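Local atomic coordinates of sensor protein DivL (Caulobacter crescentus, PDB entry 4Q20), a protein that acts as a repurposed membrane-bound histidine kinase, required for cell division and growth, and phosphorylates the cell-cycle regulator CtrA. Residues Ala100-Gly105 against Leu223-Ala228; Ile114-Leu119 against Val140-Asp145; Gly134-Ala139 against Asn166-Thr171; Gly147-Asp152 against Ala181-Gly186; Leu156-Asp161 against Lys227-Leu232. All coordinates share one frame; numbering follows the deposited sequence.

Interaction 1: residues Ala100-Gly105 against Leu223-Ala228; sequences AQIDAG and LALVKA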
# COMPACT_ATOMS: atom_id res chain seq x y z
N ALA A 100 -9.53 11.11 -3.26
CA ALA A 100 -10.70 10.55 -3.96
C ALA A 100 -12.00 11.12 -3.36
O ALA A 100 -12.91 11.48 -4.11
CB ALA A 100 -10.70 9.03 -3.87
N GLN A 101 -12.04 11.26 -2.02
CA GLN A 101 -13.15 11.84 -1.24
C GLN A 101 -13.38 13.32 -1.64
O GLN A 101 -14.53 13.74 -1.84
CB GLN A 101 -12.80 11.73 0.25
CG GLN A 101 -13.98 11.57 1.20
CD GLN A 101 -13.59 11.87 2.63
OE1 GLN A 101 -12.59 11.37 3.15
NE2 GLN A 101 -14.37 12.71 3.31
N ILE A 102 -12.29 14.09 -1.80
CA ILE A 102 -12.28 15.49 -2.22
C ILE A 102 -12.76 15.61 -3.70
O ILE A 102 -13.58 16.48 -4.01
CB ILE A 102 -10.86 16.12 -1.99
CG1 ILE A 102 -10.67 16.53 -0.51
CG2 ILE A 102 -10.61 17.34 -2.89
CD1 ILE A 102 -9.19 16.61 -0.01
N ASP A 103 -12.26 14.71 -4.59
CA ASP A 103 -12.61 14.67 -6.02
C ASP A 103 -14.11 14.34 -6.24
O ASP A 103 -14.73 14.86 -7.17
CB ASP A 103 -11.71 13.67 -6.77
CG ASP A 103 -10.25 14.11 -6.96
OD1 ASP A 103 -9.95 15.31 -6.77
OD2 ASP A 103 -9.42 13.24 -7.31
N ALA A 104 -14.68 13.50 -5.36
CA ALA A 104 -16.09 13.13 -5.38
C ALA A 104 -16.98 14.22 -4.74
O ALA A 104 -18.21 14.14 -4.84
CB ALA A 104 -16.28 11.81 -4.65
N GLY A 105 -16.35 15.22 -4.10
CA GLY A 105 -17.03 16.30 -3.40
C GLY A 105 -17.68 15.82 -2.12
O GLY A 105 -18.65 16.42 -1.65
N LEU A 223 1.30 17.29 -1.42
CA LEU A 223 1.20 18.74 -1.65
C LEU A 223 -0.10 19.12 -2.37
O LEU A 223 -0.58 20.22 -2.16
CB LEU A 223 2.42 19.29 -2.39
CG LEU A 223 3.75 19.26 -1.58
CD1 LEU A 223 4.89 19.70 -2.43
CD2 LEU A 223 3.69 20.14 -0.35
N ALA A 224 -0.67 18.22 -3.16
CA ALA A 224 -1.96 18.44 -3.83
C ALA A 224 -3.06 18.44 -2.80
O ALA A 224 -4.00 19.22 -2.93
CB ALA A 224 -2.21 17.38 -4.89
N LEU A 225 -2.90 17.65 -1.75
CA LEU A 225 -3.80 17.50 -0.60
C LEU A 225 -3.74 18.75 0.27
O LEU A 225 -4.78 19.28 0.63
CB LEU A 225 -3.43 16.25 0.22
CG LEU A 225 -4.50 15.66 1.10
CD1 LEU A 225 -5.73 15.21 0.27
CD2 LEU A 225 -3.94 14.50 1.86
N VAL A 226 -2.53 19.26 0.55
CA VAL A 226 -2.31 20.53 1.27
C VAL A 226 -3.11 21.65 0.58
O VAL A 226 -3.89 22.34 1.23
CB VAL A 226 -0.79 20.86 1.34
CG1 VAL A 226 -0.53 22.33 1.68
CG2 VAL A 226 -0.05 19.95 2.31
N LYS A 227 -2.93 21.80 -0.75
CA LYS A 227 -3.61 22.80 -1.56
C LYS A 227 -5.12 22.64 -1.48
O LYS A 227 -5.80 23.63 -1.23
CB LYS A 227 -3.14 22.72 -3.01
CG LYS A 227 -3.77 23.81 -3.87
CD LYS A 227 -3.19 23.87 -5.24
CE LYS A 227 -4.13 24.58 -6.18
NZ LYS A 227 -3.44 24.90 -7.45
N ALA A 228 -5.64 21.40 -1.66
CA ALA A 228 -7.07 21.08 -1.65
C ALA A 228 -7.71 21.32 -0.27
O ALA A 228 -8.83 21.83 -0.21
CB ALA A 228 -7.30 19.64 -2.10
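An interdomain apolar contact joins Ile102, at the end of the second helix of the HisKA hairpin, to Leu225 and Ala228 on helix 222-232 of the ATPase domain. A single isoleucine carries the contact between these two segments: one side chain from the first helix packs against two residues about a turn apart, Leu225 and Ala228. The backbones stay well separated, with the CA atoms of Ile102 and Ala228 7.7 Å apart. Ile102 bridges this gap with both of its branches. Its CD1 lies 3.7 Å from Leu225 CD1, the closest approach of the pair of segments, and 4.1 Å from Ala228 CB. The CG2 methyl reaches the same Ala228 CB, also at 4.1 Å, and the small alanine therefore sits against the two methyls at once. The extended outer torsion of Ile102 (chi2 156°) carries CD1 outward to these partners. Leu225 does not aim its CB straight at the hairpin, but with CG anti to the backbone N (chi1 -158°) its CD1 swings round to meet the isoleucine.

Just beyond Ile102 the hairpin helix terminates in a Schellman motif at Gly105, whose positive phi turns the chain off the helix; Gly105 N bonds to Ile102 O at 3.0 Å. Nearby, Asp103 forms a salt bridge with Arg210. Met99 of helix 73-103 widens the apolar patch on Ala228 and Leu225, Met107 touches Ile102 from the following loop, and Gln158 and His162 of helix 153-170 back Leu225 from within the ATPase domain.

Interaction 2: residues Ile114-Leu119 against Val140-Asp145; sequences IRVSDL and VECEED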
# COMPACT_ATOMS: atom_id res chain seq x y z
N ILE A 114 -9.82 26.73 16.72
CA ILE A 114 -8.49 26.10 16.74
C ILE A 114 -7.45 27.08 17.29
O ILE A 114 -7.27 28.15 16.73
CB ILE A 114 -8.08 25.61 15.30
CG1 ILE A 114 -9.20 24.85 14.54
CG2 ILE A 114 -6.73 24.88 15.26
CD1 ILE A 114 -9.71 23.57 15.18
N ARG A 115 -6.72 26.69 18.34
CA ARG A 115 -5.65 27.52 18.85
C ARG A 115 -4.43 27.18 18.01
O ARG A 115 -4.02 26.02 17.98
CB ARG A 115 -5.43 27.30 20.37
CG ARG A 115 -4.51 28.34 21.01
CD ARG A 115 -4.65 28.41 22.52
NE ARG A 115 -5.83 29.17 22.93
CZ ARG A 115 -6.92 28.64 23.50
NH1 ARG A 115 -6.97 27.34 23.75
NH2 ARG A 115 -7.94 29.41 23.83
N VAL A 116 -3.91 28.15 17.26
CA VAL A 116 -2.79 27.96 16.34
C VAL A 116 -1.51 27.45 17.08
O VAL A 116 -0.79 26.59 16.54
CB VAL A 116 -2.51 29.25 15.52
CG1 VAL A 116 -1.34 29.06 14.57
CG2 VAL A 116 -3.74 29.70 14.76
N SER A 117 -1.24 27.97 18.29
CA SER A 117 -0.08 27.60 19.11
C SER A 117 -0.00 26.07 19.35
O SER A 117 1.07 25.48 19.15
CB SER A 117 -0.13 28.33 20.46
OG SER A 117 -0.37 29.72 20.28
N ASP A 118 -1.14 25.45 19.72
CA ASP A 118 -1.19 24.02 19.98
C ASP A 118 -1.05 23.21 18.69
O ASP A 118 -0.33 22.20 18.69
CB ASP A 118 -2.45 23.60 20.78
CG ASP A 118 -3.84 23.81 20.19
OD1 ASP A 118 -4.04 23.48 18.99
OD2 ASP A 118 -4.78 24.12 20.97
N LEU A 119 -1.69 23.67 17.60
CA LEU A 119 -1.69 23.07 16.27
C LEU A 119 -0.24 22.91 15.75
O LEU A 119 0.12 21.84 15.24
CB LEU A 119 -2.54 23.95 15.34
CG LEU A 119 -2.88 23.43 13.93
CD1 LEU A 119 -4.06 22.48 13.96
CD2 LEU A 119 -3.19 24.57 13.00
N VAL A 140 9.50 25.82 16.39
CA VAL A 140 8.18 26.46 16.42
C VAL A 140 8.37 27.93 16.82
O VAL A 140 8.91 28.22 17.89
CB VAL A 140 7.17 25.74 17.35
CG1 VAL A 140 5.89 26.55 17.51
CG2 VAL A 140 6.86 24.34 16.84
N GLU A 141 7.92 28.86 15.96
CA GLU A 141 8.01 30.29 16.21
C GLU A 141 6.62 30.92 16.04
O GLU A 141 6.31 31.51 15.00
CB GLU A 141 9.07 30.95 15.30
CG GLU A 141 10.50 30.75 15.80
CD GLU A 141 11.60 30.81 14.76
OE1 GLU A 141 11.51 31.64 13.82
OE2 GLU A 141 12.59 30.05 14.91
N CYS A 142 5.77 30.76 17.06
CA CYS A 142 4.41 31.28 17.09
C CYS A 142 4.20 32.11 18.36
O CYS A 142 4.50 31.64 19.47
CB CYS A 142 3.40 30.14 17.01
SG CYS A 142 1.68 30.64 17.30
N GLU A 143 3.66 33.33 18.20
CA GLU A 143 3.39 34.22 19.32
C GLU A 143 2.04 33.90 19.98
O GLU A 143 1.23 33.17 19.41
CB GLU A 143 3.44 35.70 18.89
CG GLU A 143 4.83 36.21 18.51
CD GLU A 143 5.88 36.32 19.60
OE1 GLU A 143 5.52 36.33 20.80
OE2 GLU A 143 7.08 36.43 19.24
N GLU A 144 1.82 34.44 21.19
CA GLU A 144 0.58 34.25 21.96
C GLU A 144 -0.57 35.07 21.34
O GLU A 144 -1.74 34.73 21.54
CB GLU A 144 0.80 34.63 23.45
CG GLU A 144 1.22 36.07 23.72
CD GLU A 144 2.70 36.34 23.94
OE1 GLU A 144 3.54 35.72 23.23
OE2 GLU A 144 3.03 37.20 24.78
N ASP A 145 -0.22 36.13 20.57
CA ASP A 145 -1.12 37.08 19.91
C ASP A 145 -1.76 36.51 18.61
O ASP A 145 -2.68 37.14 18.06
CB ASP A 145 -0.38 38.40 19.61
CG ASP A 145 0.92 38.26 18.83
OD1 ASP A 145 0.87 37.86 17.64
OD2 ASP A 145 1.98 38.63 19.38
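Ser117 overlaps the thiol of Cys142, its OG lying 3.7 Å from Cys142 SG, and this pair forms the centre of a small, partly buried meeting between the first turn of helix 116-133 and the chain leaving strand 137-141. The sulfur also comes to 4.0 Å from Ser117 CA, so it rests against the helix backbone as well as against the hydroxyl. Cys142 directs its CB at the helix, and a fully extended first torsion (chi1 171°, SG opposite the backbone N) drives the sulfur into this turn. On the apolar side Val116 CG1 approaches the same SG more loosely, at 4.4 Å. On the other, Ser117 OG stands 3.9 Å from Glu143 O, a proximity rather than a bond. The glutamates that follow the cysteine turn away from the helix at the protein surface.

Arg115 occupies the N-cap position, so the contact falls just where a short strand gives way to helix. Ala181 of the adjacent strand 176-183 touches both Val116 and Cys142, and Leu120, one turn further along, also packs on Cys142. A helix start laid over the edge strand of a mixed sheet in this way is in keeping with the α/β sandwich of GHKL-type ATPase domains.

Interaction 3: residues Gly134-Ala139 against Asn166-Thr171; sequences GGVTLA and NALRQT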
# COMPACT_ATOMS: atom_id res chain seq x y z
N GLY A 134 16.78 11.96 10.83
CA GLY A 134 17.42 12.68 9.73
C GLY A 134 18.39 13.76 10.18
O GLY A 134 18.89 14.51 9.33
N GLY A 135 18.66 13.84 11.49
CA GLY A 135 19.57 14.81 12.10
C GLY A 135 19.19 16.25 11.87
O GLY A 135 20.07 17.11 11.71
N VAL A 136 17.88 16.54 11.86
CA VAL A 136 17.29 17.86 11.61
C VAL A 136 16.65 18.40 12.92
O VAL A 136 16.20 17.61 13.76
CB VAL A 136 16.27 17.81 10.42
CG1 VAL A 136 15.62 19.16 10.15
CG2 VAL A 136 16.93 17.29 9.14
N THR A 137 16.64 19.73 13.07
CA THR A 137 16.06 20.46 14.20
C THR A 137 14.70 21.01 13.79
O THR A 137 14.62 21.77 12.83
CB THR A 137 17.01 21.61 14.65
OG1 THR A 137 18.33 21.10 14.86
CG2 THR A 137 16.52 22.33 15.92
N LEU A 138 13.64 20.63 14.52
CA LEU A 138 12.28 21.14 14.33
C LEU A 138 12.03 22.29 15.28
O LEU A 138 12.05 22.09 16.49
CB LEU A 138 11.23 20.05 14.56
CG LEU A 138 10.79 19.21 13.38
CD1 LEU A 138 9.93 18.06 13.86
CD2 LEU A 138 10.03 20.03 12.35
N ALA A 139 11.76 23.47 14.74
CA ALA A 139 11.49 24.65 15.54
C ALA A 139 10.06 25.16 15.34
O ALA A 139 9.48 24.97 14.26
CB ALA A 139 12.48 25.76 15.19
N ASN A 166 7.47 16.76 4.09
CA ASN A 166 8.01 17.24 2.82
C ASN A 166 9.31 18.01 3.09
O ASN A 166 10.32 17.77 2.41
CB ASN A 166 6.99 18.11 2.07
CG ASN A 166 7.56 18.88 0.90
OD1 ASN A 166 7.82 18.32 -0.16
ND2 ASN A 166 7.78 20.19 1.09
N ALA A 167 9.29 18.90 4.12
CA ALA A 167 10.44 19.69 4.56
C ALA A 167 11.58 18.80 5.06
O ALA A 167 12.72 19.00 4.65
CB ALA A 167 10.02 20.66 5.65
N LEU A 168 11.28 17.77 5.89
CA LEU A 168 12.29 16.86 6.44
C LEU A 168 13.01 16.05 5.35
O LEU A 168 14.20 15.75 5.50
CB LEU A 168 11.67 15.90 7.47
CG LEU A 168 11.26 16.48 8.81
CD1 LEU A 168 10.58 15.40 9.66
CD2 LEU A 168 12.44 17.11 9.55
N ARG A 169 12.30 15.72 4.27
CA ARG A 169 12.81 14.95 3.14
C ARG A 169 13.81 15.75 2.30
O ARG A 169 14.69 15.16 1.68
CB ARG A 169 11.65 14.46 2.26
CG ARG A 169 11.00 13.17 2.77
CD ARG A 169 9.98 12.61 1.80
NE ARG A 169 8.78 13.46 1.70
CZ ARG A 169 7.64 13.22 2.34
NH1 ARG A 169 7.50 12.14 3.11
NH2 ARG A 169 6.62 14.06 2.20
N GLN A 170 13.66 17.09 2.29
CA GLN A 170 14.48 18.04 1.53
C GLN A 170 15.69 18.56 2.33
O GLN A 170 16.69 18.94 1.72
CB GLN A 170 13.62 19.25 1.11
CG GLN A 170 12.57 18.99 0.02
CD GLN A 170 12.34 20.25 -0.80
OE1 GLN A 170 11.70 21.22 -0.35
NE2 GLN A 170 12.91 20.29 -2.00
N THR A 171 15.57 18.63 3.68
CA THR A 171 16.60 19.16 4.60
C THR A 171 17.72 18.12 4.88
O THR A 171 17.43 16.98 5.26
CB THR A 171 15.94 19.66 5.90
OG1 THR A 171 14.85 20.52 5.56
CG2 THR A 171 16.90 20.42 6.78
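The contact belongs to the helix-ending turns on the helical side of the GHKL α/β sandwich, where Val136 fits between Leu168 and Thr171 at the end of helix 153-170, the helix that bears the N-box sequence. Val136 aims at this helix end and uses both methyls. Its CG1 lies 3.8 Å from Leu168 CD2 and equally 3.8 Å from Thr171 CG2, while its CG2 rests 3.9 Å from the same threonine methyl.

Thr171 is held for this role by its own helix. Its hydroxyl OG1 donates to Ala167 O at 2.8 Å, arriving from above the carbonyl plane by 46°, and that oxygen also accepts the backbone N of Thr171 and of Gln170. With OG1 tied back to the helix, CG2, opposite the backbone N (chi1 of OG1 -50°), is the branch presented to the valine. Leu168 reaches over from its own CB with only the CD2 branch, and Ala131 of helix 116-133 touches it too.

On the other side, Gly135, with positive phi, ends helix 116-133 in a Schellman motif, and the chain then enters edge strand 137-141. Val177 of the adjoining strand touches Val136 and Thr171, completing a buried hydrophobic seam between helix ends and sheet, as expected of the Bergerat ATP-binding fold.

Interaction 4: residues Gly147-Asp152 against Ala181-Gly186; sequences GLIRGD and ARRALG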
# COMPACT_ATOMS: atom_id res chain seq x y z
N GLY A 147 -3.40 33.62 18.52
CA GLY A 147 -4.64 33.16 19.12
C GLY A 147 -5.33 31.99 18.47
O GLY A 147 -4.70 30.95 18.21
N LEU A 148 -6.66 32.14 18.23
CA LEU A 148 -7.56 31.12 17.68
C LEU A 148 -8.11 31.45 16.28
O LEU A 148 -8.58 32.57 16.03
CB LEU A 148 -8.76 30.90 18.63
CG LEU A 148 -8.47 30.35 20.03
CD1 LEU A 148 -9.11 31.22 21.08
CD2 LEU A 148 -8.96 28.93 20.18
N ILE A 149 -8.11 30.43 15.41
CA ILE A 149 -8.67 30.47 14.05
C ILE A 149 -9.88 29.52 13.99
O ILE A 149 -10.06 28.71 14.90
CB ILE A 149 -7.62 30.16 12.95
CG1 ILE A 149 -7.01 28.75 13.09
CG2 ILE A 149 -6.55 31.23 12.90
CD1 ILE A 149 -6.56 28.12 11.77
N ARG A 150 -10.72 29.62 12.94
CA ARG A 150 -11.88 28.74 12.81
C ARG A 150 -11.75 27.88 11.55
O ARG A 150 -11.75 28.40 10.44
CB ARG A 150 -13.21 29.49 12.85
CG ARG A 150 -13.89 29.32 14.21
CD ARG A 150 -15.33 29.79 14.25
NE ARG A 150 -16.18 29.01 13.36
CZ ARG A 150 -17.50 29.14 13.28
NH1 ARG A 150 -18.15 30.00 14.07
NH2 ARG A 150 -18.19 28.39 12.43
N GLY A 151 -11.60 26.58 11.77
CA GLY A 151 -11.40 25.57 10.74
C GLY A 151 -11.56 24.16 11.26
O GLY A 151 -12.09 23.94 12.36
N ASP A 152 -11.12 23.19 10.46
CA ASP A 152 -11.18 21.77 10.77
C ASP A 152 -9.82 21.37 11.33
O ASP A 152 -8.83 21.45 10.63
CB ASP A 152 -11.57 20.97 9.51
CG ASP A 152 -11.89 19.50 9.72
OD1 ASP A 152 -11.01 18.76 10.18
OD2 ASP A 152 -12.98 19.07 9.30
N ALA A 181 3.61 30.85 12.56
CA ALA A 181 2.28 31.39 12.32
C ALA A 181 2.29 32.89 12.54
O ALA A 181 3.06 33.39 13.37
CB ALA A 181 1.28 30.73 13.22
N ARG A 182 1.44 33.62 11.81
CA ARG A 182 1.35 35.07 11.92
C ARG A 182 -0.04 35.55 11.54
O ARG A 182 -0.58 35.15 10.51
CB ARG A 182 2.43 35.73 11.02
CG ARG A 182 2.41 37.25 10.92
CD ARG A 182 3.69 37.81 10.31
NE ARG A 182 3.88 37.39 8.91
CZ ARG A 182 4.90 37.78 8.15
NH1 ARG A 182 5.82 38.61 8.62
NH2 ARG A 182 4.99 37.35 6.89
N ARG A 183 -0.61 36.43 12.38
CA ARG A 183 -1.90 37.09 12.14
C ARG A 183 -1.60 38.49 11.61
O ARG A 183 -1.19 39.35 12.38
CB ARG A 183 -2.76 37.13 13.42
CG ARG A 183 -4.15 37.71 13.18
CD ARG A 183 -5.03 37.72 14.42
NE ARG A 183 -5.51 36.38 14.78
CZ ARG A 183 -6.56 35.77 14.23
NH1 ARG A 183 -7.26 36.37 13.28
NH2 ARG A 183 -6.90 34.56 14.63
N ALA A 184 -1.75 38.70 10.30
CA ALA A 184 -1.49 40.00 9.67
C ALA A 184 -2.26 40.12 8.37
O ALA A 184 -2.43 39.13 7.66
CB ALA A 184 0.00 40.17 9.41
N LEU A 185 -2.72 41.34 8.07
CA LEU A 185 -3.43 41.77 6.85
C LEU A 185 -4.73 41.00 6.63
O LEU A 185 -5.00 40.56 5.51
CB LEU A 185 -2.53 41.66 5.58
CG LEU A 185 -1.12 42.24 5.65
CD1 LEU A 185 -0.21 41.56 4.64
CD2 LEU A 185 -1.13 43.74 5.52
N GLY A 186 -5.53 40.88 7.68
CA GLY A 186 -6.83 40.21 7.67
C GLY A 186 -6.81 38.73 7.37
O GLY A 186 -7.75 38.20 6.77
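The close part of this contact is the flat end of Arg183, which reaches across to the backbone of Leu148 and the side chain of Ile149; the rest is loose and faces the surface. Arg183 NH2 comes within 3.0 Å of Leu148 O, with the oxygen at the edge of the guanidinium and near its plane. The angle is too poor for a hydrogen bond, though the nearness of a positive group to a carbonyl oxygen is probably favourable. Ile149 CG2 lies 3.8 Å from the same NH2, approaching the group obliquely, and the two side chains run past each other in opposite directions. Ile149 turns the end of its chain inward, away from Arg183, its CD1 packing 3.7 Å from Leu156 CD1. Arg183 starts with CG opposite the backbone N (chi1 -175°) and then bends at chi3 (-73°), which carries its guanidinium across to strand 148-151 of the other sheet. Its position is fixed from outside the pair: NE bonds to Val146 O, and NH1 makes a salt bridge with Glu255.

On the loose side, Leu148 turns its CB away from Arg183, and its exposed side chain packs on Arg115 instead.

The contact thus links the two-stranded sheet, in which strand 148-151 pairs with strand 112-115, to the end of an inner strand of the mixed sheet: strand 176-183 lies between strands 137-141 and 187-194, with Val188 of the latter touching both Ile149 and Arg183.

Interaction 5: residues Leu156-Asp161 against Lys227-Leu232; sequences LAQTLD and KALVEL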
# COMPACT_ATOMS: atom_id res chain seq x y z
N LEU A 156 -6.43 20.53 9.22
CA LEU A 156 -5.31 21.47 9.38
C LEU A 156 -4.07 20.75 9.97
O LEU A 156 -2.95 21.06 9.55
CB LEU A 156 -5.70 22.70 10.19
CG LEU A 156 -6.65 23.70 9.49
CD1 LEU A 156 -7.22 24.70 10.47
CD2 LEU A 156 -5.95 24.42 8.31
N ALA A 157 -4.26 19.75 10.85
CA ALA A 157 -3.17 18.94 11.43
C ALA A 157 -2.50 18.10 10.35
O ALA A 157 -1.28 17.98 10.29
CB ALA A 157 -3.69 18.05 12.54
N GLN A 158 -3.32 17.54 9.46
CA GLN A 158 -2.90 16.73 8.33
C GLN A 158 -2.13 17.62 7.31
O GLN A 158 -1.11 17.18 6.77
CB GLN A 158 -4.15 16.09 7.70
CG GLN A 158 -3.89 15.18 6.52
CD GLN A 158 -5.13 14.44 6.07
OE1 GLN A 158 -6.29 14.76 6.44
NE2 GLN A 158 -4.91 13.43 5.25
N THR A 159 -2.59 18.87 7.11
CA THR A 159 -1.92 19.83 6.22
C THR A 159 -0.48 20.09 6.73
O THR A 159 0.49 19.94 5.96
CB THR A 159 -2.76 21.13 6.11
OG1 THR A 159 -3.98 20.86 5.42
CG2 THR A 159 -2.02 22.23 5.39
N LEU A 160 -0.33 20.42 8.02
CA LEU A 160 0.97 20.67 8.63
C LEU A 160 1.86 19.44 8.59
O LEU A 160 3.05 19.56 8.27
CB LEU A 160 0.82 21.17 10.06
CG LEU A 160 0.09 22.51 10.22
CD1 LEU A 160 -0.10 22.81 11.67
CD2 LEU A 160 0.84 23.66 9.49
N ASP A 161 1.29 18.26 8.83
CA ASP A 161 2.05 17.02 8.78
C ASP A 161 2.69 16.81 7.41
O ASP A 161 3.88 16.48 7.34
CB ASP A 161 1.15 15.83 9.13
CG ASP A 161 1.00 15.57 10.62
OD1 ASP A 161 1.74 16.22 11.42
OD2 ASP A 161 0.19 14.68 11.00
N LYS A 227 -2.93 21.80 -0.75
CA LYS A 227 -3.61 22.80 -1.56
C LYS A 227 -5.12 22.64 -1.48
O LYS A 227 -5.80 23.63 -1.23
CB LYS A 227 -3.14 22.72 -3.01
CG LYS A 227 -3.77 23.81 -3.87
CD LYS A 227 -3.19 23.87 -5.24
CE LYS A 227 -4.13 24.58 -6.18
NZ LYS A 227 -3.44 24.90 -7.45
N ALA A 228 -5.64 21.40 -1.66
CA ALA A 228 -7.07 21.08 -1.65
C ALA A 228 -7.71 21.32 -0.27
O ALA A 228 -8.83 21.83 -0.21
CB ALA A 228 -7.30 19.64 -2.10
N LEU A 229 -7.01 20.99 0.80
CA LEU A 229 -7.51 21.17 2.17
C LEU A 229 -7.55 22.65 2.56
O LEU A 229 -8.55 23.08 3.14
CB LEU A 229 -6.66 20.40 3.19
CG LEU A 229 -6.77 18.89 3.18
CD1 LEU A 229 -5.80 18.27 4.20
CD2 LEU A 229 -8.20 18.43 3.38
N VAL A 230 -6.49 23.42 2.23
CA VAL A 230 -6.42 24.85 2.52
C VAL A 230 -7.45 25.60 1.65
O VAL A 230 -8.08 26.54 2.13
CB VAL A 230 -4.98 25.38 2.35
CG1 VAL A 230 -4.92 26.89 2.42
CG2 VAL A 230 -4.05 24.77 3.40
N GLU A 231 -7.65 25.16 0.41
CA GLU A 231 -8.61 25.79 -0.49
C GLU A 231 -10.05 25.51 -0.06
O GLU A 231 -10.93 26.33 -0.35
CB GLU A 231 -8.39 25.39 -1.94
CG GLU A 231 -7.15 26.05 -2.48
CD GLU A 231 -6.94 26.02 -3.98
OE1 GLU A 231 -7.68 25.29 -4.68
OE2 GLU A 231 -6.05 26.77 -4.45
N LEU A 232 -10.28 24.39 0.65
CA LEU A 232 -11.58 24.01 1.21
C LEU A 232 -11.93 24.92 2.39
O LEU A 232 -13.10 25.09 2.71
CB LEU A 232 -11.49 22.55 1.67
CG LEU A 232 -12.63 21.55 1.32
CD1 LEU A 232 -13.10 21.67 -0.13
CD2 LEU A 232 -12.17 20.12 1.60
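Helices 156-161 and 227-232 run roughly antiparallel, their N-to-C directions 144° apart and their axes 9.7 Å from each other at closest approach. Both belong to the helical layer of the GHKL (Bergerat) ATPase fold, and the contact is a buried helix-helix packing centred on Thr159 and Leu229, whose CA atoms lie 7.0 Å apart.

Thr159 presents its two branches to two successive residues. Its methyl, CG2, meets Val230 CG2 at 3.8 Å, the side chains crossing at about a right angle. Its hydroxyl side faces Leu229 instead, and the two side chains slide past each other in opposite directions. That hydroxyl is not left to the leucine: OG1 is hydrogen-bonded to Arg155 O, one turn back in its own helix, so a polar atom can lie within an apolar interface. Gln158 stands beside this pair, extended beyond CG, and its OE1 comes only loosely to Leu229 CD1, at 4.2 Å; the amide serves other partners, with NE2 bonded to Asp98 OD2 of the HisKA hairpin and OE1 to Arg155 NH1.

Beneath the helices, Cys251 of strand 247-254 touches both Thr159 and Val230, so the helix pair is seated directly on the mixed sheet. The tightest meeting is made by Leu229: Thr159 OG1 is 3.4 Å from Leu229 CD1 and 3.5 Å from Leu229 CB.

Overall arrangement
Interactions 1 and 5 have centres 9 Å apart and share Lys227 and Ala228, so helix 222-232 meets the HisKA hairpin on one flank and helix 153-170 on another; Ile102 CD1 and Leu229 CD2, 4.0 Å apart, join them. Interactions 2 and 4, also 9 Å apart by their centres, meet where Ile114 N probably hydrogen-bonds to Ile149 O at 2.7 Å. Helix 153-170 connects the two pairs: Leu119 CG packs 3.6 Å from Leu160 CD1, and Ile149 reaches Leu156. Interaction 3 uses the far end of that helix, its centre 25 Å from that of interaction 1, yet Leu223 CD1 still touches Asn166 OD1 at 3.9 Å. The phosphotyrosine reported at Tyr49 is not present here.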